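Local coordinates for dinitrogenase iron-molybdenum cofactor biosynthesis domain-containing protein (PDB 2YX6) that is of uncharacterised function but binds ADP and belongs to the dinitrogenase iron-molybdenum cofactor biosynthesis family, at residues R2-A7 against H62-V67. Numbering follows the deposited sequence.
Sequences RVAIPA and HGAKIV
Val3 and Ala4 pair in parallel with Ile66 and Val67, and Ala4 N donates an almost straight hydrogen bond (176°) to Ile66 O at 2.9 Å. Two residues before Ala4, Arg2 O accepts from Lys65 N at 3.0 Å and, weakly, from Ile66 N, so one carbonyl takes two successive amides. Arg2 reaches back over the preceding loop: CG lies anti to the backbone N (chi1 168°), a bend at chi3 follows, and NH2 donates a bent hydrogen bond to His62 O at 2.8 Å, near the guanidinium edge but 20° out of its plane. NH1 forms a salt bridge with Asp31, so the guanidinium links strand 26-33 to the residue following helix 54-61. Central strand 2-7 of the mixed sheet lies between antiparallel 26-33 and parallel 66-68, with helix 54-61 on the face carrying Ala4 and Val67 and helix 95-103 on that carrying Val3 and Ile66. On the former face Ala4 CB sits 3.6 Å from Ala64 CB and 4.1 Å from Val67 CG2, Ile59 packing on all three. Across the sheet, Val3 CG2 approaches Ile66 CB at 4.3 Å, both packing on Phe102. Val67 also lies beside Val87, an ADP-binding residue, though this chain holds no ADP.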
loop_
_atom_site.group_PDB
_atom_site.type_symbol
_atom_site.label_atom_id
_atom_site.label_comp_id
_atom_site.label_asym_id
_atom_site.label_seq_id
_atom_site.Cartn_x
_atom_site.Cartn_y
_atom_site.Cartn_z
ATOM N N ARG A 2 -2.205 7.635 7.510
ATOM C CA ARG A 2 -2.621 8.707 6.637
ATOM C C ARG A 2 -2.673 8.255 5.176
ATOM O O ARG A 2 -1.772 7.627 4.633
ATOM C CB ARG A 2 -1.800 9.992 6.935
ATOM C CG ARG A 2 -1.953 11.074 5.904
ATOM C CD ARG A 2 -1.216 12.335 6.367
ATOM N NE ARG A 2 -1.312 12.516 7.824
ATOM C CZ ARG A 2 -0.737 13.505 8.510
ATOM N NH1 ARG A 2 -0.850 13.601 9.863
ATOM N NH2 ARG A 2 -0.062 14.401 7.852
ATOM N N VAL A 3 -3.814 8.499 4.566
ATOM C CA VAL A 3 -4.073 8.082 3.200
ATOM C C VAL A 3 -4.268 9.311 2.337
ATOM O O VAL A 3 -5.008 10.227 2.710
ATOM C CB VAL A 3 -5.288 7.167 3.158
ATOM C CG1 VAL A 3 -5.578 6.684 1.697
ATOM C CG2 VAL A 3 -5.060 5.999 4.162
ATOM N N ALA A 4 -3.587 9.302 1.190
ATOM C CA ALA A 4 -3.590 10.361 0.175
ATOM C C ALA A 4 -4.437 9.937 -1.052
ATOM O O ALA A 4 -4.299 8.835 -1.516
ATOM C CB ALA A 4 -2.150 10.586 -0.290
ATOM N N ILE A 5 -5.237 10.844 -1.585
ATOM C CA ILE A 5 -6.134 10.556 -2.682
ATOM C C ILE A 5 -6.164 11.746 -3.649
ATOM O O ILE A 5 -6.471 12.840 -3.247
ATOM C CB ILE A 5 -7.581 10.230 -2.215
ATOM C CG1 ILE A 5 -7.613 9.022 -1.271
ATOM C CG2 ILE A 5 -8.491 9.983 -3.453
ATOM C CD1 ILE A 5 -7.821 9.394 0.007
ATOM N N PRO A 6 -5.881 11.501 -4.953
ATOM C CA PRO A 6 -5.930 12.608 -5.934
ATOM C C PRO A 6 -7.388 12.985 -6.200
ATOM O O PRO A 6 -8.229 12.074 -6.383
ATOM C CB PRO A 6 -5.278 12.015 -7.197
ATOM C CG PRO A 6 -5.598 10.511 -7.150
ATOM C CD PRO A 6 -5.604 10.191 -5.585
ATOM N N ALA A 7 -7.714 14.286 -6.158
ATOM C CA ALA A 7 -9.096 14.724 -6.313
ATOM C C ALA A 7 -9.266 15.414 -7.636
ATOM O O ALA A 7 -8.346 16.093 -8.107
ATOM C CB ALA A 7 -9.485 15.672 -5.201
ATOM N N HIS A 62 3.870 15.139 3.112
ATOM C CA HIS A 62 2.622 15.250 3.851
ATOM C C HIS A 62 2.276 14.085 4.762
ATOM O O HIS A 62 1.218 14.068 5.361
ATOM C CB HIS A 62 1.496 15.556 2.884
ATOM C CG HIS A 62 1.456 17.005 2.485
ATOM N ND1 HIS A 62 2.326 17.543 1.560
ATOM C CD2 HIS A 62 0.684 18.034 2.924
ATOM C CE1 HIS A 62 2.065 18.833 1.412
ATOM N NE2 HIS A 62 1.074 19.155 2.230
ATOM N N GLY A 63 3.181 13.151 4.926
ATOM C CA GLY A 63 2.998 12.070 5.911
ATOM C C GLY A 63 2.170 10.906 5.406
ATOM O O GLY A 63 1.838 10.034 6.185
ATOM N N ALA A 64 1.801 10.888 4.107
ATOM C CA ALA A 64 0.866 9.835 3.642
ATOM C C ALA A 64 1.681 8.579 3.419
ATOM O O ALA A 64 2.803 8.649 2.896
ATOM C CB ALA A 64 0.160 10.256 2.416
ATOM N N LYS A 65 1.168 7.429 3.859
ATOM C CA LYS A 65 1.916 6.191 3.670
ATOM C C LYS A 65 1.181 5.290 2.695
ATOM O O LYS A 65 1.726 4.314 2.209
ATOM C CB LYS A 65 2.092 5.464 5.021
ATOM C CG LYS A 65 2.793 6.339 6.100
ATOM C CD LYS A 65 3.725 5.486 6.971
ATOM C CE LYS A 65 4.900 4.976 6.163
ATOM N NZ LYS A 65 5.589 6.156 5.533
ATOM N N ILE A 66 -0.059 5.652 2.387
ATOM C CA ILE A 66 -0.820 4.942 1.357
ATOM C C ILE A 66 -1.446 5.940 0.386
ATOM O O ILE A 66 -1.904 6.978 0.767
ATOM C CB ILE A 66 -1.943 4.054 1.973
ATOM C CG1 ILE A 66 -1.312 3.018 2.893
ATOM C CG2 ILE A 66 -2.793 3.389 0.845
ATOM C CD1 ILE A 66 -2.252 1.903 3.310
ATOM N N VAL A 67 -1.443 5.602 -0.888
ATOM C CA VAL A 67 -2.077 6.424 -1.923
ATOM C C VAL A 67 -3.138 5.577 -2.620
ATOM O O VAL A 67 -2.831 4.453 -3.083
ATOM C CB VAL A 67 -1.017 6.879 -2.944
ATOM C CG1 VAL A 67 -1.671 7.582 -4.126
ATOM C CG2 VAL A 67 0.047 7.733 -2.260
#